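Local coordinates for Rubredoxin\:oxygen oxidoreductase (Desulfovibrio gigas, PDB 1E5D), which catalyses the four-electron reduction of one oxygen molecule to two water molecules, using FMN and a diiron centre, at residues 86-91 against 112-117; 105-110 against 121-126. One frame throughout, in Å; residues are numbered along the deposited sequence.

Interaction 1. Residues 86-91 against 112-117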
loop_
_atom_site.group_PDB
_atom_site.type_symbol
_atom_site.label_atom_id
_atom_site.label_comp_id
_atom_site.label_asym_id
_atom_site.label_seq_id
_atom_site.Cartn_x
_atom_site.Cartn_y
_atom_site.Cartn_z
ATOM N N GLY A 86 25.199 13.162 -2.201
ATOM C CA GLY A 86 25.485 12.191 -3.231
ATOM C C GLY A 86 26.615 12.538 -4.166
ATOM O O GLY A 86 27.256 11.632 -4.709
ATOM N N ALA A 87 26.852 13.828 -4.373
ATOM C CA ALA A 87 27.886 14.262 -5.307
ATOM C C ALA A 87 29.173 14.584 -4.556
ATOM O O ALA A 87 30.134 15.096 -5.126
ATOM C CB ALA A 87 27.406 15.455 -6.114
ATOM N N LEU A 88 29.182 14.273 -3.263
ATOM C CA LEU A 88 30.366 14.530 -2.438
ATOM C C LEU A 88 31.592 13.874 -3.063
ATOM O O LEU A 88 32.570 14.595 -3.294
ATOM C CB LEU A 88 30.137 14.083 -1.003
ATOM C CG LEU A 88 31.289 14.236 -0.016
ATOM C CD1 LEU A 88 31.961 15.587 -0.159
ATOM C CD2 LEU A 88 30.806 14.042 1.421
ATOM N N PRO A 89 31.587 12.588 -3.376
ATOM C CA PRO A 89 32.747 11.983 -4.051
ATOM C C PRO A 89 33.167 12.742 -5.302
ATOM O O PRO A 89 34.353 13.024 -5.489
ATOM C CB PRO A 89 32.249 10.592 -4.457
ATOM C CG PRO A 89 31.171 10.286 -3.476
ATOM C CD PRO A 89 30.525 11.597 -3.137
ATOM N N ALA A 90 32.236 13.089 -6.183
ATOM C CA ALA A 90 32.632 13.832 -7.382
ATOM C C ALA A 90 33.236 15.182 -7.023
ATOM O O ALA A 90 34.141 15.677 -7.692
ATOM C CB ALA A 90 31.451 14.042 -8.322
ATOM N N LEU A 91 32.723 15.810 -5.963
ATOM C CA LEU A 91 33.201 17.148 -5.635
ATOM C C LEU A 91 34.600 17.102 -5.031
ATOM O O LEU A 91 35.445 17.953 -5.306
ATOM C CB LEU A 91 32.244 17.830 -4.673
ATOM C CG LEU A 91 31.084 18.637 -5.243
ATOM C CD1 LEU A 91 30.273 19.182 -4.073
ATOM C CD2 LEU A 91 31.542 19.760 -6.152
ATOM N N SER A 112 29.508 5.265 7.013
ATOM C CA SER A 112 28.645 4.134 6.667
ATOM C C SER A 112 27.937 4.318 5.330
ATOM O O SER A 112 27.354 3.385 4.784
ATOM C CB SER A 112 27.618 3.913 7.775
ATOM O OG SER A 112 26.890 5.105 8.017
ATOM N N HIS A 113 27.982 5.527 4.786
ATOM C CA HIS A 113 27.503 5.768 3.436
ATOM C C HIS A 113 28.656 5.665 2.433
ATOM O O HIS A 113 28.490 5.077 1.360
ATOM C CB HIS A 113 26.866 7.143 3.281
ATOM C CG HIS A 113 25.441 7.289 3.683
ATOM N ND1 HIS A 113 25.018 7.499 4.974
ATOM C CD2 HIS A 113 24.310 7.266 2.935
ATOM C CE1 HIS A 113 23.705 7.593 5.010
ATOM N NE2 HIS A 113 23.245 7.452 3.777
ATOM N N PHE A 114 29.817 6.250 2.749
ATOM C CA PHE A 114 30.826 6.365 1.690
ATOM C C PHE A 114 32.037 5.475 1.946
ATOM O O PHE A 114 32.748 5.178 0.984
ATOM C CB PHE A 114 31.290 7.813 1.500
ATOM C CG PHE A 114 30.193 8.693 0.911
ATOM C CD1 PHE A 114 29.822 8.565 -0.415
ATOM C CD2 PHE A 114 29.543 9.638 1.688
ATOM C CE1 PHE A 114 28.831 9.363 -0.960
ATOM C CE2 PHE A 114 28.558 10.444 1.157
ATOM C CZ PHE A 114 28.203 10.307 -0.174
ATOM N N HIS A 115 32.215 5.084 3.202
ATOM C CA HIS A 115 33.311 4.184 3.545
ATOM C C HIS A 115 34.625 4.723 2.994
ATOM O O HIS A 115 35.414 3.994 2.398
ATOM C CB HIS A 115 33.000 2.789 3.004
ATOM C CG HIS A 115 31.620 2.309 3.347
ATOM N ND1 HIS A 115 31.206 2.046 4.635
ATOM C CD2 HIS A 115 30.550 2.047 2.562
ATOM C CE1 HIS A 115 29.949 1.643 4.634
ATOM N NE2 HIS A 115 29.530 1.635 3.381
ATOM N N TYR A 116 34.827 6.023 3.172
ATOM C CA TYR A 116 35.948 6.753 2.606
ATOM C C TYR A 116 37.265 6.445 3.303
ATOM O O TYR A 116 37.338 6.182 4.502
ATOM C CB TYR A 116 35.673 8.258 2.677
ATOM C CG TYR A 116 35.558 8.796 4.084
ATOM C CD1 TYR A 116 34.375 8.701 4.804
ATOM C CD2 TYR A 116 36.646 9.404 4.696
ATOM C CE1 TYR A 116 34.257 9.191 6.093
ATOM C CE2 TYR A 116 36.537 9.897 5.982
ATOM C CZ TYR A 116 35.354 9.791 6.675
ATOM O OH TYR A 116 35.264 10.284 7.954
ATOM N N LYS A 117 38.342 6.479 2.515
ATOM C CA LYS A 117 39.632 6.173 3.130
ATOM C C LYS A 117 40.367 7.446 3.494
ATOM O O LYS A 117 40.674 7.724 4.659
ATOM C CB LYS A 117 40.465 5.279 2.208
ATOM C CG LYS A 117 41.112 4.113 2.940
ATOM C CD LYS A 117 40.312 2.827 2.806
ATOM C CE LYS A 117 41.090 1.634 3.349
ATOM N NZ LYS A 117 40.710 0.362 2.671
#

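Interaction 2. Residues 105-110 against 121-126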
loop_
_atom_site.group_PDB
_atom_site.type_symbol
_atom_site.label_atom_id
_atom_site.label_comp_id
_atom_site.label_asym_id
_atom_site.label_seq_id
_atom_site.Cartn_x
_atom_site.Cartn_y
_atom_site.Cartn_z
ATOM N N LEU A 105 27.934 13.617 14.261
ATOM C CA LEU A 105 27.076 12.513 13.805
ATOM C C LEU A 105 27.133 12.434 12.286
ATOM O O LEU A 105 27.078 11.353 11.704
ATOM C CB LEU A 105 25.651 12.661 14.335
ATOM C CG LEU A 105 25.523 12.289 15.824
ATOM C CD1 LEU A 105 24.159 12.646 16.376
ATOM C CD2 LEU A 105 25.812 10.807 16.005
ATOM N N GLY A 106 27.296 13.585 11.635
ATOM C CA GLY A 106 27.556 13.568 10.204
ATOM C C GLY A 106 28.784 12.782 9.810
ATOM O O GLY A 106 28.833 12.067 8.805
ATOM N N GLN A 107 29.875 12.874 10.582
ATOM C CA GLN A 107 31.054 12.149 10.072
ATOM C C GLN A 107 30.799 10.651 10.203
ATOM O O GLN A 107 31.279 9.819 9.435
ATOM C CB GLN A 107 32.306 12.620 10.793
ATOM C CG GLN A 107 32.906 11.616 11.764
ATOM C CD GLN A 107 33.972 10.767 11.092
ATOM O OE1 GLN A 107 34.872 11.294 10.438
ATOM N NE2 GLN A 107 33.848 9.457 11.262
ATOM N N LYS A 108 29.997 10.335 11.218
ATOM C CA LYS A 108 29.591 8.954 11.440
ATOM C C LYS A 108 28.863 8.427 10.207
ATOM O O LYS A 108 29.247 7.442 9.580
ATOM C CB LYS A 108 28.698 8.858 12.673
ATOM C CG LYS A 108 29.150 7.907 13.760
ATOM C CD LYS A 108 30.245 8.490 14.634
ATOM C CE LYS A 108 31.300 7.445 14.962
ATOM N NZ LYS A 108 32.602 7.708 14.287
ATOM N N ALA A 109 27.777 9.120 9.864
ATOM C CA ALA A 109 26.991 8.723 8.701
ATOM C C ALA A 109 27.849 8.794 7.446
ATOM O O ALA A 109 27.648 8.066 6.469
ATOM C CB ALA A 109 25.759 9.602 8.593
ATOM N N MET A 110 28.839 9.693 7.449
ATOM C CA MET A 110 29.630 9.804 6.221
ATOM C C MET A 110 30.429 8.530 5.994
ATOM O O MET A 110 30.725 8.154 4.854
ATOM C CB MET A 110 30.531 11.025 6.283
ATOM C CG MET A 110 31.209 11.368 4.965
ATOM S SD MET A 110 32.240 12.841 5.165
ATOM C CE MET A 110 30.960 14.089 5.337
ATOM N N VAL A 121 38.171 15.025 6.484
ATOM C CA VAL A 121 36.979 15.299 7.274
ATOM C C VAL A 121 37.363 15.958 8.594
ATOM O O VAL A 121 38.297 15.545 9.273
ATOM C CB VAL A 121 36.180 14.013 7.541
ATOM C CG1 VAL A 121 34.972 14.287 8.417
ATOM C CG2 VAL A 121 35.762 13.382 6.220
ATOM N N GLN A 122 36.633 17.002 8.955
ATOM C CA GLN A 122 36.857 17.689 10.215
ATOM C C GLN A 122 35.500 17.972 10.851
ATOM O O GLN A 122 34.671 18.661 10.270
ATOM C CB GLN A 122 37.635 18.989 10.028
ATOM C CG GLN A 122 38.529 19.340 11.206
ATOM C CD GLN A 122 38.359 20.750 11.727
ATOM O OE1 GLN A 122 39.034 21.679 11.280
ATOM N NE2 GLN A 122 37.455 20.932 12.685
ATOM N N VAL A 123 35.293 17.415 12.030
ATOM C CA VAL A 123 34.052 17.544 12.770
ATOM C C VAL A 123 33.896 18.921 13.397
ATOM O O VAL A 123 34.793 19.374 14.110
ATOM C CB VAL A 123 33.997 16.481 13.891
ATOM C CG1 VAL A 123 32.864 16.762 14.866
ATOM C CG2 VAL A 123 33.879 15.105 13.253
ATOM N N VAL A 124 32.767 19.570 13.146
ATOM C CA VAL A 124 32.457 20.822 13.833
ATOM C C VAL A 124 31.441 20.550 14.940
ATOM O O VAL A 124 30.706 19.574 14.880
ATOM C CB VAL A 124 31.935 21.906 12.881
ATOM C CG1 VAL A 124 33.063 22.359 11.969
ATOM C CG2 VAL A 124 30.758 21.409 12.059
ATOM N N LYS A 125 31.435 21.399 15.948
ATOM C CA LYS A 125 30.683 21.245 17.180
ATOM C C LYS A 125 29.564 22.275 17.257
ATOM O O LYS A 125 29.629 23.329 16.617
ATOM C CB LYS A 125 31.627 21.391 18.369
ATOM C CG LYS A 125 31.592 20.297 19.413
ATOM C CD LYS A 125 32.849 20.344 20.274
ATOM C CE LYS A 125 32.658 21.213 21.509
ATOM N NZ LYS A 125 32.755 20.423 22.769
ATOM N N HIS A 126 28.521 21.968 18.030
ATOM C CA HIS A 126 27.394 22.900 18.101
ATOM C C HIS A 126 27.881 24.256 18.588
ATOM O O HIS A 126 28.487 24.373 19.653
ATOM C CB HIS A 126 26.289 22.336 18.996
ATOM C CG HIS A 126 25.139 23.277 19.203
ATOM N ND1 HIS A 126 24.205 23.556 18.225
ATOM C CD2 HIS A 126 24.768 24.013 20.278
ATOM C CE1 HIS A 126 23.317 24.417 18.692
ATOM N NE2 HIS A 126 23.635 24.714 19.941
#

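Interaction 1. Residues 86-91 against 112-117
Phe114 meets Pro89 and Leu88 where the last turn of helix 104-114 comes up to the first turn of helix 88-95, two helices of the metallo-beta-lactamase-like domain that carries the diiron centre. Together the two segments bury 144 Å², and 80 Å² of it belongs to Phe114. The phenylalanine CG lies beside the backbone N and anti to the carbonyl carbon (chi1 -69°), which carries the ring across toward the opposite helix. There the ring spans a wide gap: even the nearest alpha carbons, Pro89 CA and Phe114 CA, are 8.3 Å apart, a distance well suited to a large, flat aromatic group.

Pro89 supplies the closer touch. Its ring crosses the phenylalanine side chain at about a right angle and approaches it obliquely, with Pro89 CD 3.5 Å from Phe114 CE1. Proline suits this place because a residue in the first turn of a helix has no earlier turn to which a backbone N-H must be donated. Ala87, the N-cap residue, starts the helix through its carbonyl, and Leu91 N donates to Ala87 O at 2.8 Å.

Phe114 also packs on Leu80, Leu82 and Ala85. Leu80 and Leu82 alternate with the iron ligands His79, Glu81 and Asp83, and the Phe114 side chain is about 9 Å from that of Glu81 and about 12 Å from the diiron cluster, so near the metal site without being part of it. Just past the helix, His115 takes a positive phi and its NE2 is hydrogen-bonded to Val376 O of the second subunit.

Leu88 also meets the ring, but more lightly: Leu88 CD2 stops 4.3 Å from Phe114 CE2, which is joined through CZ to the CE1 that Pro89 touches.

Interaction 2. Residues 105-110 against 121-126
The side-chain amide of Gln107 is the flat group that meets Val121, and it does so through its oxygen end: Val121 CG1 comes to 3.6 Å from Gln107 OE1, tilted out of the amide plane rather than stacked on a face. At the nitrogen end, Gln107 NE2 makes a weak hydrogen bond to Glu111, one turn further along the helix. The chain bends at chi2 (93°), turning the amide aside while the methylenes behind it stay against the strand. Gln107 CB lies 3.8 Å from Val123 CG2, and the two side chains cross at about a right angle.

The contact belongs to a beta-alpha-beta unit made of strand 99-103, helix 104-114 and strand 121-124. The helix packs on the sheet with its short segment axis 8.5 Å from that of the strand, the two directions being 146° apart. Strand 121-124 runs parallel to strand 99-103, to which Gln122 and Val124 are joined by backbone hydrogen bonds, and it is the last strand of its sheet within the chain. Gln107 and Met110, three residues apart on the helix, meet Val121 and Val123, two apart on the strand.

Val121 serves both helix residues by dividing its branches, CG1 for the glutamine and CG2 for the methionine. Met110 has CG anti to the backbone N (chi1 -170°) and stays extended at the next bond, a shape that brings its sulfur to the strand. Met110 SD passes 3.7 Å from Val121 CG2 as the two side chains slide by in opposite directions. Flexible methionine suits the buried end, while glutamine gives its hydrocarbon part to the valines and keeps a polar tip. No hydrogen bond joins the segments, so the contact rests on van der Waals packing and shape.

The two contacts share helix 104-114, and their centres are 13 Å apart. Interaction 2 uses the helix's earlier turns, against edge strand 121-124; interaction 1 uses its C-terminal end, against helix 88-95. Along the chain the segments alternate: 86-91, 105-110, 112-117, then 121-126. They also touch directly. Leu88 CD2 is 3.9 Å from Met110 CE, and Tyr116 packs against Val121, with Tyr116 CE2 3.6 Å from Val121 CG2. The helix is thus fixed to both the sheet and its neighbouring helix, all within the metallo-beta-lactamase-like domain, with the Phe114 and Met110 side chains about 12 and 14 Å from the diiron cluster, and Ser112, His113 and His115 also meet the second subunit.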